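Local structure of putative alpha-L-fucosidase (Bacteroides thetaiotaomicron, 4H41) at residues Ile42-Pro47 / Met73-Tyr78; Arg79-Tyr84 / Gly93-Ser98; Gln221-Trp226 / Phe256-Lys261. The protein is a putative alpha-L-fucosidase with a TIM-barrel fold that probably hydrolyses fucose-containing host glycans. All coordinates share one frame; numbering follows the deposited sequence.

Contact 1: Ile42-Pro47 / Met73-Tyr78; sequences ISHDIP and MIRSGY. With 1PE (pentaethylene glycol), chain N.
The guanidinium of Arg75 lies flat on the imidazole of His44, their centres 3.5 Å apart and their planes within 10° of parallel. The pair sits in the loops that follow strands 34-39 and 70-73, at the C-terminal mouth of the TIM barrel, where enzymes of this fold carry their active sites. Tyr78 meets the same imidazole in another way: the edge of His44 points onto the phenol face, a T-shaped pair at 65° with His44 CD2 above the centre of the Tyr78 ring. A pentaethylene glycol, probably from the crystallisation liquor, lays its C24 over the imidazole face opposite Arg75, and its OH2 is hydrogen-bonded to His44 ND1 at 2.7 Å. His44 NE2 is hydrogen-bonded to Asp122, so in this crystal both imidazole nitrogens have partners, which probably limits rotation of the ring.

Arg75 reaches this stack because its chain bends at chi3 (66°). That bend also brings NH1 to Ile42 O, at 2.9 Å and close to the guanidinium plane, while a water accepts from both Arg75 NH1 and His44 N. Ile42, which follows a cis peptide, gives its N to Arg75 O at 2.8 Å and rests CG2 on Tyr78 CB at 3.7 Å. Ser43 OG, hydrogen-bonded to Asp40, accepts from Ile46 N at 2.9 Å, forming an ST motif.

Contact 2: Arg79-Tyr84 / Gly93-Ser98; sequences RKFMTY and GCYMPS
Two aromatic rings meet edge to face: CD2 of Tyr95 stands over the centre of the Phe81 ring, 3.7 Å above its plane, with the planes at 77°. One face of Tyr95 is taken by the aliphatic part of Lys80, whose CB lies over it in a CH-pi contact 3.7 Å from the centroid, while CD runs on toward the phenol oxygen. The extended lysine chain ends at a water bridging Lys80 NZ to Gly93 O, and NZ also forms a salt bridge with Asp250 of the second subunit.

Lys80 and Phe81 belong to a beta hairpin, strands 77-78 and 81-82 joined by a type II' turn at Arg79 and Lys80, whereas Tyr95 comes from the loop leaving helix 87-91. Gly93 is the C' residue of the Schellman motif ending that helix. Tyr95 N gives a nearly straight hydrogen bond (172°) to Lys80 O at 2.8 Å, tying turn to loop. A second water accepts from Met82 N and donates to Tyr95 O. Met82, a selenomethionine with CG between its backbone N and carbonyl carbon (chi1 66°), sets that CG against Pro97 CD at 3.7 Å, and Pro97 CB lies 3.5 Å from Met82 O.

Contact 3: Gln221-Trp226 / Phe256-Lys261; sequences QHEKEW and FTVNKK
A salt bridge, a small apolar patch and a buried hydrogen bond join Glu223 and His222 to Lys261, Val258 and Asn259. The helices involved, 219-233 and 252-266, are successive outer helices of the TIM barrel, nearly parallel at 19° and 10.3 Å apart at the closest approach of the short segments' axes.

In the salt bridge, Glu223 is fully extended with CG anti to its backbone N (chi1 -180°), and Lys261 NZ approaches OE2 at 3.0 Å from the syn side, 32° out of the carboxylate plane; the bond from Lys261 NZ to Glu223 OE1 is long and weak. Apolar packing comes next, where Val258 CG1 touches Glu223 CB at 3.8 Å and stands at the edge of the His222 ring. With an alanine in place of Glu223, the CB touch on Val258 would remain, but the Lys261 ammonium would probably lose its mate across the helices.

Deeper in, His222 NE2 donates to Asn259 OD1 at 2.8 Å, nearly in the ring plane and onto a carbonyl lone pair. Phe242 and Phe255 also meet the imidazole, and within its own helix Trp226 CD1 sits over one ring face, 3.4 Å above the plane.

Overall arrangement
Contacts 1 and 2 adjoin, about 11 Å apart between centres, and share the hairpin of strands 77-78 and 81-82; Ser76 O and Thr83 OG1, 2.9 Å apart, probably form a hydrogen bond between them. Contact 1, nearer the chain centre, gathers polar flat groups at the barrel mouth, whereas contact 2, about 21 Å from that centre, relies on aromatic edges, aliphatic packing and bridging waters. Both touch the second subunit. Contact 3 lies on the opposite side of the chain's centre, about 28 Å from contact 1 between centres, and joins two regular helices of the barrel's outer layer, grading from a surface salt bridge to a buried imidazole-amide bond, without touching another subunit.

Contact 1: Ile42-Pro47 / Met73-Tyr78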
loop_
_atom_site.group_PDB
_atom_site.type_symbol
_atom_site.label_atom_id
_atom_site.label_comp_id
_atom_site.label_asym_id
_atom_site.label_seq_id
_atom_site.Cartn_x
_atom_site.Cartn_y
_atom_site.Cartn_z
ATOM N N ILE B 42 4.198 2.510 -20.403
ATOM C CA ILE B 42 3.089 1.870 -19.722
ATOM C C ILE B 42 3.653 1.083 -18.557
ATOM O O ILE B 42 4.516 0.247 -18.762
ATOM C CB ILE B 42 2.283 0.937 -20.654
ATOM C CG1 ILE B 42 1.654 1.694 -21.842
ATOM C CG2 ILE B 42 1.235 0.187 -19.850
ATOM C CD1 ILE B 42 0.651 2.812 -21.491
ATOM N N SER B 43 3.149 1.303 -17.348
ATOM C CA SER B 43 3.664 0.622 -16.166
ATOM C C SER B 43 3.290 -0.836 -16.121
ATOM O O SER B 43 2.176 -1.191 -16.435
ATOM C CB SER B 43 3.126 1.288 -14.910
ATOM O OG SER B 43 3.682 0.720 -13.745
ATOM N N HIS B 44 4.208 -1.674 -15.677
ATOM C CA HIS B 44 3.873 -3.068 -15.428
ATOM C C HIS B 44 3.121 -3.259 -14.102
ATOM O O HIS B 44 2.314 -4.191 -13.983
ATOM C CB HIS B 44 5.144 -3.908 -15.306
ATOM C CG HIS B 44 5.816 -4.260 -16.601
ATOM N ND1 HIS B 44 7.139 -4.656 -16.616
ATOM C CD2 HIS B 44 5.326 -4.346 -17.854
ATOM C CE1 HIS B 44 7.418 -4.927 -17.886
ATOM N NE2 HIS B 44 6.349 -4.780 -18.654
ATOM N N ASP B 45 3.488 -2.485 -13.078
ATOM C CA ASP B 45 3.081 -2.793 -11.717
ATOM C C ASP B 45 3.103 -1.650 -10.718
ATOM O O ASP B 45 3.065 -1.914 -9.503
ATOM C CB ASP B 45 4.029 -3.903 -11.197
ATOM C CG ASP B 45 5.495 -3.499 -11.141
ATOM O OD1 ASP B 45 5.815 -2.381 -11.556
ATOM O OD2 ASP B 45 6.313 -4.295 -10.634
ATOM N N ILE B 46 3.073 -0.406 -11.171
ATOM C CA ILE B 46 2.990 0.750 -10.257
ATOM C C ILE B 46 1.632 1.426 -10.499
ATOM O O ILE B 46 1.386 1.906 -11.617
ATOM C CB ILE B 46 4.129 1.742 -10.471
ATOM C CG1 ILE B 46 5.527 1.047 -10.458
ATOM C CG2 ILE B 46 4.039 2.871 -9.445
ATOM C CD1 ILE B 46 5.848 0.267 -9.153
ATOM N N PRO B 47 0.786 1.555 -9.457
ATOM C CA PRO B 47 -0.544 2.142 -9.659
ATOM C C PRO B 47 -0.470 3.543 -10.235
ATOM O O PRO B 47 0.440 4.325 -9.933
ATOM C CB PRO B 47 -1.166 2.116 -8.272
ATOM C CG PRO B 47 -0.524 0.933 -7.623
ATOM C CD PRO B 47 0.901 0.995 -8.084
HETATM N N MSE B 73 10.750 7.282 -21.434
HETATM C CA MSE B 73 9.412 6.671 -21.371
HETATM C C MSE B 73 9.627 5.195 -21.430
HETATM O O MSE B 73 10.182 4.711 -22.400
HETATM C CB MSE B 73 8.531 7.173 -22.509
HETATM C CG MSE B 73 7.058 6.871 -22.246
HETATM SE SE MSE B 73 5.995 7.352 -23.798
HETATM C CE MSE B 73 6.758 6.138 -24.959
ATOM N N ILE B 74 9.324 4.493 -20.366
ATOM C CA ILE B 74 9.826 3.121 -20.187
ATOM C C ILE B 74 9.371 2.106 -21.241
ATOM O O ILE B 74 10.198 1.308 -21.666
ATOM C CB ILE B 74 9.574 2.630 -18.728
ATOM C CG1 ILE B 74 10.480 1.442 -18.385
ATOM C CG2 ILE B 74 8.119 2.331 -18.476
ATOM C CD1 ILE B 74 10.574 1.126 -16.872
ATOM N N ARG B 75 8.120 2.146 -21.710
ATOM C CA ARG B 75 7.675 1.243 -22.774
ATOM C C ARG B 75 6.487 1.842 -23.482
ATOM O O ARG B 75 5.447 2.161 -22.874
ATOM C CB ARG B 75 7.406 -0.184 -22.292
ATOM C CG ARG B 75 6.356 -0.333 -21.215
ATOM C CD ARG B 75 6.410 -1.707 -20.578
ATOM N NE ARG B 75 7.647 -1.957 -19.834
ATOM C CZ ARG B 75 7.886 -1.636 -18.562
ATOM N NH1 ARG B 75 6.962 -1.007 -17.836
ATOM N NH2 ARG B 75 9.059 -1.918 -18.008
ATOM N N SER B 76 6.660 2.072 -24.793
ATOM C CA SER B 76 5.675 2.743 -25.609
ATOM C C SER B 76 4.336 2.004 -25.688
ATOM O O SER B 76 3.312 2.610 -26.006
ATOM C CB SER B 76 6.228 3.004 -27.005
ATOM O OG SER B 76 6.688 1.823 -27.634
ATOM N N GLY B 77 4.354 0.735 -25.349
ATOM C CA GLY B 77 3.160 -0.024 -25.084
ATOM C C GLY B 77 3.468 -1.262 -24.281
ATOM O O GLY B 77 4.629 -1.683 -24.157
ATOM N N TYR B 78 2.445 -1.811 -23.694
ATOM C CA TYR B 78 2.545 -3.050 -22.943
ATOM C C TYR B 78 1.300 -3.871 -23.251
ATOM O O TYR B 78 0.194 -3.473 -22.869
ATOM C CB TYR B 78 2.723 -2.788 -21.458
ATOM C CG TYR B 78 2.754 -4.071 -20.664
ATOM C CD1 TYR B 78 3.615 -5.115 -21.011
ATOM C CD2 TYR B 78 1.868 -4.282 -19.619
ATOM C CE1 TYR B 78 3.607 -6.319 -20.318
ATOM C CE2 TYR B 78 1.856 -5.484 -18.910
ATOM C CZ TYR B 78 2.721 -6.500 -19.270
ATOM O OH TYR B 78 2.691 -7.716 -18.650
HETATM O OH2 1PE N . 9.199 -4.932 -14.900
HETATM C C12 1PE N . 8.458 -5.865 -14.126
HETATM C C22 1PE N . 8.618 -7.251 -14.651
HETATM O OH3 1PE N . 7.555 -8.077 -14.190
HETATM C C13 1PE N . 6.226 -9.753 -15.260
HETATM C C23 1PE N . 7.572 -9.392 -14.743
HETATM O OH4 1PE N . 5.876 -8.954 -16.394
HETATM C C14 1PE N . 3.788 -8.132 -15.421
HETATM C C24 1PE N . 5.053 -7.813 -16.164
HETATM O OH5 1PE N . 2.718 -7.290 -15.828
HETATM C C15 1PE N . 0.414 -7.964 -16.048
HETATM C C25 1PE N . 1.505 -7.517 -15.122
HETATM O OH6 1PE N . -0.808 -8.095 -15.341
HETATM O O HOH W 1 6.870 -0.373 -14.958
#

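Contact 2: Arg79-Tyr84 / Gly93-Ser98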
loop_
_atom_site.group_PDB
_atom_site.type_symbol
_atom_site.label_atom_id
_atom_site.label_comp_id
_atom_site.label_asym_id
_atom_site.label_seq_id
_atom_site.Cartn_x
_atom_site.Cartn_y
_atom_site.Cartn_z
ATOM N N ARG B 79 1.479 -4.978 -23.982
ATOM C CA ARG B 79 0.363 -5.824 -24.421
ATOM C C ARG B 79 -0.651 -4.928 -25.180
ATOM O O ARG B 79 -0.234 -4.298 -26.155
ATOM C CB ARG B 79 -0.249 -6.601 -23.256
ATOM C CG ARG B 79 0.734 -7.580 -22.608
ATOM C CD ARG B 79 0.093 -8.394 -21.509
ATOM N NE ARG B 79 1.061 -9.165 -20.738
ATOM C CZ ARG B 79 1.490 -10.400 -21.005
ATOM N NH1 ARG B 79 1.045 -11.053 -22.067
ATOM N NH2 ARG B 79 2.385 -10.983 -20.216
ATOM N N LYS B 80 -1.928 -4.790 -24.749
ATOM C CA LYS B 80 -2.894 -3.983 -25.533
ATOM C C LYS B 80 -2.931 -2.494 -25.156
ATOM O O LYS B 80 -3.638 -1.732 -25.799
ATOM C CB LYS B 80 -4.282 -4.582 -25.454
ATOM C CG LYS B 80 -4.324 -5.924 -26.186
ATOM C CD LYS B 80 -5.744 -6.462 -26.366
ATOM C CE LYS B 80 -5.761 -7.575 -27.378
ATOM N NZ LYS B 80 -7.135 -8.086 -27.628
ATOM N N PHE B 81 -2.128 -2.070 -24.203
ATOM C CA PHE B 81 -2.069 -0.656 -23.808
ATOM C C PHE B 81 -0.941 0.042 -24.561
ATOM O O PHE B 81 0.115 -0.549 -24.787
ATOM C CB PHE B 81 -1.901 -0.514 -22.298
ATOM C CG PHE B 81 -3.160 -0.846 -21.550
ATOM C CD1 PHE B 81 -4.151 0.106 -21.375
ATOM C CD2 PHE B 81 -3.411 -2.139 -21.128
ATOM C CE1 PHE B 81 -5.360 -0.223 -20.770
ATOM C CE2 PHE B 81 -4.591 -2.452 -20.446
ATOM C CZ PHE B 81 -5.597 -1.518 -20.355
HETATM N N MSE B 82 -1.178 1.300 -24.969
HETATM C CA MSE B 82 -0.193 2.085 -25.692
HETATM C C MSE B 82 -0.181 3.527 -25.190
HETATM O O MSE B 82 -1.131 4.005 -24.574
HETATM C CB MSE B 82 -0.430 2.035 -27.202
HETATM C CG MSE B 82 -1.722 2.695 -27.627
HETATM SE SE MSE B 82 -2.110 2.500 -29.530
HETATM C CE MSE B 82 -2.856 0.787 -29.512
ATOM N N THR B 83 0.916 4.211 -25.495
ATOM C CA THR B 83 1.168 5.586 -25.065
ATOM C C THR B 83 0.926 6.617 -26.146
ATOM O O THR B 83 1.043 7.810 -25.874
ATOM C CB THR B 83 2.627 5.711 -24.596
ATOM O OG1 THR B 83 3.512 5.464 -25.682
ATOM C CG2 THR B 83 2.938 4.820 -23.426
ATOM N N TYR B 84 0.677 6.188 -27.377
ATOM C CA TYR B 84 0.452 7.103 -28.499
ATOM C C TYR B 84 -0.482 6.403 -29.517
ATOM O O TYR B 84 -0.600 5.174 -29.456
ATOM C CB TYR B 84 1.796 7.500 -29.132
ATOM C CG TYR B 84 2.457 6.390 -29.918
ATOM C CD1 TYR B 84 3.152 5.373 -29.276
ATOM C CD2 TYR B 84 2.378 6.350 -31.306
ATOM C CE1 TYR B 84 3.723 4.325 -29.990
ATOM C CE2 TYR B 84 2.977 5.324 -32.035
ATOM C CZ TYR B 84 3.706 4.348 -31.372
ATOM O OH TYR B 84 4.198 3.266 -32.053
ATOM N N GLY B 93 -5.382 -4.631 -32.795
ATOM C CA GLY B 93 -6.407 -4.740 -31.754
ATOM C C GLY B 93 -6.077 -4.128 -30.406
ATOM O O GLY B 93 -6.785 -4.394 -29.422
ATOM N N CYS B 94 -5.074 -3.260 -30.347
ATOM C CA CYS B 94 -4.701 -2.613 -29.086
ATOM C C CYS B 94 -5.611 -1.395 -28.830
ATOM O O CYS B 94 -6.328 -0.943 -29.711
ATOM C CB CYS B 94 -3.226 -2.254 -29.090
ATOM S SG CYS B 94 -2.136 -3.701 -29.277
ATOM N N TYR B 95 -5.629 -0.921 -27.588
ATOM C CA TYR B 95 -6.578 0.104 -27.144
ATOM C C TYR B 95 -6.138 1.521 -27.415
ATOM O O TYR B 95 -5.045 1.920 -27.016
ATOM C CB TYR B 95 -6.799 -0.035 -25.633
ATOM C CG TYR B 95 -7.120 -1.436 -25.144
ATOM C CD1 TYR B 95 -7.957 -2.285 -25.874
ATOM C CD2 TYR B 95 -6.581 -1.920 -23.966
ATOM C CE1 TYR B 95 -8.233 -3.573 -25.435
ATOM C CE2 TYR B 95 -6.843 -3.212 -23.527
ATOM C CZ TYR B 95 -7.648 -4.045 -24.283
ATOM O OH TYR B 95 -7.961 -5.317 -23.851
HETATM N N MSE B 96 -7.008 2.317 -28.037
HETATM C CA MSE B 96 -6.715 3.731 -28.242
HETATM C C MSE B 96 -6.611 4.414 -26.867
HETATM O O MSE B 96 -7.568 4.333 -26.090
HETATM C CB MSE B 96 -7.846 4.379 -29.075
HETATM C CG MSE B 96 -7.655 5.857 -29.352
HETATM SE SE MSE B 96 -6.277 6.163 -30.657
HETATM C CE MSE B 96 -6.808 7.981 -31.225
ATOM N N PRO B 97 -5.494 5.095 -26.549
ATOM C CA PRO B 97 -5.418 5.834 -25.269
ATOM C C PRO B 97 -6.125 7.175 -25.392
ATOM O O PRO B 97 -6.327 7.661 -26.499
ATOM C CB PRO B 97 -3.907 6.034 -25.093
ATOM C CG PRO B 97 -3.408 6.157 -26.481
ATOM C CD PRO B 97 -4.280 5.307 -27.356
ATOM N N SER B 98 -6.444 7.821 -24.270
ATOM C CA SER B 98 -7.144 9.096 -24.366
ATOM C C SER B 98 -6.194 10.247 -24.587
ATOM O O SER B 98 -6.649 11.310 -24.979
ATOM C CB SER B 98 -7.984 9.367 -23.132
ATOM O OG SER B 98 -7.196 9.419 -21.966
HETATM O O HOH W 2 -8.571 -6.217 -28.889
HETATM O O HOH W 3 -3.904 2.165 -24.516
#

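Contact 3: Gln221-Trp226 / Phe256-Lys261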
loop_
_atom_site.group_PDB
_atom_site.type_symbol
_atom_site.label_atom_id
_atom_site.label_comp_id
_atom_site.label_asym_id
_atom_site.label_seq_id
_atom_site.Cartn_x
_atom_site.Cartn_y
_atom_site.Cartn_z
ATOM N N GLN B 221 29.716 -15.821 -12.086
ATOM C CA GLN B 221 28.748 -16.281 -13.106
ATOM C C GLN B 221 28.071 -15.096 -13.789
ATOM O O GLN B 221 27.851 -15.132 -14.993
ATOM C CB GLN B 221 27.712 -17.212 -12.475
ATOM C CG GLN B 221 26.848 -17.974 -13.477
ATOM C CD GLN B 221 27.618 -18.843 -14.442
ATOM O OE1 GLN B 221 28.687 -19.388 -14.132
ATOM N NE2 GLN B 221 27.115 -18.973 -15.648
ATOM N N HIS B 222 27.762 -14.052 -13.043
ATOM C CA HIS B 222 27.195 -12.827 -13.606
ATOM C C HIS B 222 28.165 -12.248 -14.635
ATOM O O HIS B 222 27.763 -11.943 -15.732
ATOM C CB HIS B 222 26.934 -11.824 -12.483
ATOM C CG HIS B 222 26.522 -10.462 -12.944
ATOM N ND1 HIS B 222 25.192 -10.155 -13.191
ATOM C CD2 HIS B 222 27.277 -9.358 -13.139
ATOM C CE1 HIS B 222 25.178 -8.882 -13.537
ATOM N NE2 HIS B 222 26.419 -8.363 -13.535
ATOM N N GLU B 223 29.472 -12.181 -14.299
ATOM C CA GLU B 223 30.464 -11.630 -15.230
ATOM C C GLU B 223 30.564 -12.502 -16.480
ATOM O O GLU B 223 30.701 -11.999 -17.599
ATOM C CB GLU B 223 31.830 -11.502 -14.557
ATOM C CG GLU B 223 32.892 -10.929 -15.472
ATOM C CD GLU B 223 34.244 -10.718 -14.819
ATOM O OE1 GLU B 223 34.354 -10.952 -13.599
ATOM O OE2 GLU B 223 35.211 -10.401 -15.545
ATOM N N LYS B 224 30.554 -13.794 -16.298
ATOM C CA LYS B 224 30.669 -14.711 -17.429
ATOM C C LYS B 224 29.537 -14.508 -18.413
ATOM O O LYS B 224 29.764 -14.400 -19.631
ATOM C CB LYS B 224 30.679 -16.152 -16.922
ATOM C CG LYS B 224 30.775 -17.186 -18.052
ATOM C CD LYS B 224 30.715 -18.595 -17.513
ATOM C CE LYS B 224 30.836 -19.644 -18.623
ATOM N NZ LYS B 224 29.552 -19.899 -19.345
ATOM N N GLU B 225 28.333 -14.432 -17.914
ATOM C CA GLU B 225 27.189 -14.309 -18.801
ATOM C C GLU B 225 27.102 -12.925 -19.458
ATOM O O GLU B 225 26.836 -12.829 -20.649
ATOM C CB GLU B 225 25.883 -14.640 -18.065
ATOM C CG GLU B 225 25.845 -16.106 -17.627
ATOM C CD GLU B 225 24.584 -16.591 -16.939
ATOM O OE1 GLU B 225 23.572 -15.857 -16.932
ATOM O OE2 GLU B 225 24.614 -17.700 -16.354
ATOM N N TRP B 226 27.363 -11.870 -18.703
ATOM C CA TRP B 226 27.281 -10.525 -19.244
ATOM C C TRP B 226 28.456 -10.199 -20.141
ATOM O O TRP B 226 28.299 -9.418 -21.073
ATOM C CB TRP B 226 27.076 -9.511 -18.127
ATOM C CG TRP B 226 25.642 -9.518 -17.731
ATOM C CD1 TRP B 226 25.057 -10.251 -16.736
ATOM C CD2 TRP B 226 24.572 -8.917 -18.466
ATOM N NE1 TRP B 226 23.692 -10.106 -16.785
ATOM C CE2 TRP B 226 23.366 -9.297 -17.842
ATOM C CE3 TRP B 226 24.522 -8.077 -19.591
ATOM C CZ2 TRP B 226 22.122 -8.804 -18.257
ATOM C CZ3 TRP B 226 23.291 -7.605 -20.015
ATOM C CH2 TRP B 226 22.107 -7.994 -19.380
ATOM N N PHE B 256 29.290 -3.605 -8.827
ATOM C CA PHE B 256 29.574 -2.416 -9.612
ATOM C C PHE B 256 30.972 -2.443 -10.217
ATOM O O PHE B 256 31.155 -1.968 -11.343
ATOM C CB PHE B 256 29.375 -1.141 -8.784
ATOM C CG PHE B 256 27.943 -0.747 -8.477
ATOM C CD1 PHE B 256 26.873 -1.576 -8.815
ATOM C CD2 PHE B 256 27.665 0.426 -7.811
ATOM C CE1 PHE B 256 25.556 -1.181 -8.551
ATOM C CE2 PHE B 256 26.350 0.825 -7.578
ATOM C CZ PHE B 256 25.307 0.003 -7.923
ATOM N N THR B 257 31.948 -3.018 -9.509
ATOM C CA THR B 257 33.302 -3.141 -10.030
ATOM C C THR B 257 33.303 -4.034 -11.282
ATOM O O THR B 257 33.894 -3.672 -12.311
ATOM C CB THR B 257 34.264 -3.678 -8.969
ATOM O OG1 THR B 257 34.315 -2.731 -7.895
ATOM C CG2 THR B 257 35.670 -3.886 -9.529
ATOM N N VAL B 258 32.576 -5.151 -11.227
ATOM C CA VAL B 258 32.478 -6.037 -12.374
ATOM C C VAL B 258 31.702 -5.383 -13.539
ATOM O O VAL B 258 32.143 -5.498 -14.670
ATOM C CB VAL B 258 31.828 -7.372 -11.961
ATOM C CG1 VAL B 258 31.192 -8.058 -13.137
ATOM C CG2 VAL B 258 32.849 -8.270 -11.273
ATOM N N ASN B 259 30.584 -4.734 -13.275
ATOM C CA ASN B 259 29.788 -4.105 -14.318
ATOM C C ASN B 259 30.588 -2.969 -15.015
ATOM O O ASN B 259 30.541 -2.849 -16.233
ATOM C CB ASN B 259 28.452 -3.618 -13.769
ATOM C CG ASN B 259 27.522 -4.744 -13.441
ATOM O OD1 ASN B 259 27.746 -5.887 -13.854
ATOM N ND2 ASN B 259 26.464 -4.447 -12.715
ATOM N N LYS B 260 31.435 -2.287 -14.277
ATOM C CA LYS B 260 32.272 -1.210 -14.832
ATOM C C LYS B 260 33.405 -1.809 -15.669
ATOM O O LYS B 260 33.693 -1.332 -16.781
ATOM C CB LYS B 260 32.778 -0.305 -13.695
ATOM C CG LYS B 260 33.761 0.767 -14.117
ATOM C CD LYS B 260 33.230 1.804 -15.036
ATOM C CE LYS B 260 34.319 2.848 -15.248
ATOM N NZ LYS B 260 34.351 3.339 -16.623
ATOM N N LYS B 261 33.993 -2.884 -15.187
ATOM C CA LYS B 261 35.048 -3.623 -15.910
ATOM C C LYS B 261 34.538 -4.111 -17.291
ATOM O O LYS B 261 35.218 -3.966 -18.308
ATOM C CB LYS B 261 35.489 -4.818 -15.063
ATOM C CG LYS B 261 36.601 -5.653 -15.744
ATOM C CD LYS B 261 37.234 -6.652 -14.805
ATOM C CE LYS B 261 36.263 -7.608 -14.174
ATOM N NZ LYS B 261 36.947 -8.827 -13.633
#